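Local coordinates for protein poly(ADP-ribose) glycohydrolase (Thermomonospora curvata, PDB 3SIG) that hydrolyses the ribose-ribose bonds of poly(ADP-ribose), releasing ADP-ribose, with a macrodomain-like catalytic domain, at residues Arg5-Glu10 and Val155-Ala160. Numbering follows the deposited sequence.
Sequences RAIAAE and VFRDDA
NH1 and NH2 of Arg157 both point at one carboxylate oxygen, Glu10 OE1. The salt bridge is shortest from Arg157 NH2 to Glu10 OE1, 2.8 Å with an N-H...O angle of 157°, and this bond meets OE1 at its anti lone pair, the one turned away from the other carboxylate oxygen; the bond from Arg157 NH1 to Glu10 OE1 is longer, 3.2 Å, and more bent at 138°. Carboxylate and guanidinium planes lie only 4° apart, so the pair is nearly coplanar. Water 1 bridges the same two groups, donating to Glu10 OE1 (2.7 Å) and accepting from Arg157 NH1. Over one guanidinium face, Ile7 CG2 sits 3.5 Å above the plane, near its centre; this methyl lies anti to the backbone N. Arg157 reaches the helix through a chain extended from CG to NE, and its head is fixed further by hydrogen bonds from NE to Arg117 O, NH1 to Gly161 O and NH2 to Thr11 OG1. A leucine in its place would probably leave Glu10 without its charge partner and those two carbonyls without these donors. The arrangement is a buried arginine tying the N-terminal helix 2-17 to the end of strand 147-157 in the mixed sheet of a macrodomain-type fold, with the Arg157 side chain about 12 Å from bound ADP-ribose.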
loop_
_atom_site.group_PDB
_atom_site.type_symbol
_atom_site.label_atom_id
_atom_site.label_comp_id
_atom_site.label_asym_id
_atom_site.label_seq_id
_atom_site.Cartn_x
_atom_site.Cartn_y
_atom_site.Cartn_z
ATOM N N ARG A 5 15.946 -4.460 -11.134
ATOM C CA ARG A 5 17.049 -4.060 -10.274
ATOM C C ARG A 5 17.633 -2.727 -10.761
ATOM O O ARG A 5 17.944 -1.833 -9.956
ATOM C CB ARG A 5 18.094 -5.180 -10.247
ATOM C CG ARG A 5 19.247 -4.943 -9.314
ATOM C CD ARG A 5 20.262 -6.086 -9.411
ATOM N NE ARG A 5 21.581 -5.680 -8.921
ATOM C CZ ARG A 5 22.725 -6.294 -9.226
ATOM N NH1 ARG A 5 22.728 -7.354 -10.027
ATOM N NH2 ARG A 5 23.876 -5.847 -8.732
ATOM N N ALA A 6 17.809 -2.572 -12.077
ATOM C CA ALA A 6 18.333 -1.335 -12.641
ATOM C C ALA A 6 17.407 -0.150 -12.357
ATOM O O ALA A 6 17.865 0.927 -11.997
ATOM C CB ALA A 6 18.568 -1.478 -14.145
ATOM N N ILE A 7 16.112 -0.356 -12.531
ATOM C CA ILE A 7 15.140 0.688 -12.249
ATOM C C ILE A 7 15.167 1.092 -10.768
ATOM O O ILE A 7 15.204 2.278 -10.431
ATOM C CB ILE A 7 13.738 0.241 -12.654
ATOM C CG1 ILE A 7 13.645 0.209 -14.186
ATOM C CG2 ILE A 7 12.710 1.188 -12.087
ATOM C CD1 ILE A 7 12.408 -0.470 -14.680
ATOM N N ALA A 8 15.214 0.094 -9.889
ATOM C CA ALA A 8 15.328 0.380 -8.458
ATOM C C ALA A 8 16.548 1.216 -8.120
ATOM O O ALA A 8 16.437 2.182 -7.361
ATOM C CB ALA A 8 15.356 -0.886 -7.676
ATOM N N ALA A 9 17.703 0.885 -8.681
ATOM C CA ALA A 9 18.892 1.659 -8.408
ATOM C C ALA A 9 18.751 3.082 -8.940
ATOM O O ALA A 9 19.236 4.033 -8.326
ATOM C CB ALA A 9 20.122 0.952 -9.020
ATOM N N GLU A 10 18.151 3.220 -10.114
ATOM C CA GLU A 10 17.944 4.552 -10.684
ATOM C C GLU A 10 17.033 5.389 -9.764
ATOM O O GLU A 10 17.282 6.567 -9.530
ATOM C CB GLU A 10 17.323 4.467 -12.061
ATOM C CG GLU A 10 17.202 5.835 -12.742
ATOM C CD GLU A 10 16.557 5.764 -14.106
ATOM O OE1 GLU A 10 15.367 5.438 -14.205
ATOM O OE2 GLU A 10 17.251 6.060 -15.094
ATOM N N VAL A 155 4.879 10.218 -6.841
ATOM C CA VAL A 155 4.892 9.062 -7.731
ATOM C C VAL A 155 5.316 9.577 -9.085
ATOM O O VAL A 155 4.744 10.548 -9.600
ATOM C CB VAL A 155 3.502 8.415 -7.821
ATOM C CG1 VAL A 155 3.517 7.211 -8.743
ATOM C CG2 VAL A 155 3.030 8.001 -6.457
ATOM N N PHE A 156 6.321 8.939 -9.664
ATOM C CA PHE A 156 6.972 9.463 -10.866
ATOM C C PHE A 156 7.318 8.393 -11.899
ATOM O O PHE A 156 8.094 8.697 -12.828
ATOM C CB PHE A 156 8.211 10.324 -10.497
ATOM C CG PHE A 156 9.160 9.665 -9.516
ATOM C CD1 PHE A 156 9.143 10.023 -8.179
ATOM C CD2 PHE A 156 10.075 8.708 -9.930
ATOM C CE1 PHE A 156 10.006 9.424 -7.281
ATOM C CE2 PHE A 156 10.929 8.097 -9.028
ATOM C CZ PHE A 156 10.882 8.450 -7.704
ATOM N N ARG A 157 6.725 7.193 -11.828
ATOM C CA ARG A 157 6.809 6.224 -12.920
ATOM C C ARG A 157 5.442 5.658 -13.231
ATOM O O ARG A 157 4.581 5.573 -12.322
ATOM C CB ARG A 157 7.755 5.050 -12.636
ATOM C CG ARG A 157 9.180 5.408 -12.366
ATOM C CD ARG A 157 10.058 4.161 -12.340
ATOM N NE ARG A 157 11.365 4.487 -11.824
ATOM C CZ ARG A 157 12.393 4.786 -12.591
ATOM N NH1 ARG A 157 12.271 4.779 -13.899
ATOM N NH2 ARG A 157 13.553 5.096 -12.037
ATOM N N ASP A 158 5.233 5.227 -14.472
ATOM C CA ASP A 158 4.048 4.467 -14.852
ATOM C C ASP A 158 4.274 2.965 -14.653
ATOM O O ASP A 158 5.303 2.566 -14.151
ATOM C CB ASP A 158 3.629 4.793 -16.278
ATOM C CG ASP A 158 4.612 4.294 -17.328
ATOM O OD1 ASP A 158 5.535 3.489 -17.079
ATOM O OD2 ASP A 158 4.433 4.702 -18.508
ATOM N N ASP A 159 3.312 2.150 -15.104
ATOM C CA ASP A 159 3.343 0.702 -14.849
ATOM C C ASP A 159 4.551 0.045 -15.539
ATOM O O ASP A 159 5.091 -0.967 -15.067
ATOM C CB ASP A 159 2.044 0.035 -15.333
ATOM C CG ASP A 159 0.827 0.369 -14.474
ATOM O OD1 ASP A 159 0.988 0.729 -13.274
ATOM O OD2 ASP A 159 -0.300 0.249 -15.027
ATOM N N ALA A 160 5.003 0.643 -16.631
ATOM C CA ALA A 160 6.112 0.080 -17.394
ATOM C C ALA A 160 7.484 0.518 -16.881
ATOM O O ALA A 160 8.515 0.049 -17.380
ATOM C CB ALA A 160 5.970 0.455 -18.858
HETATM O O HOH W 1 13.841 5.235 -16.468
#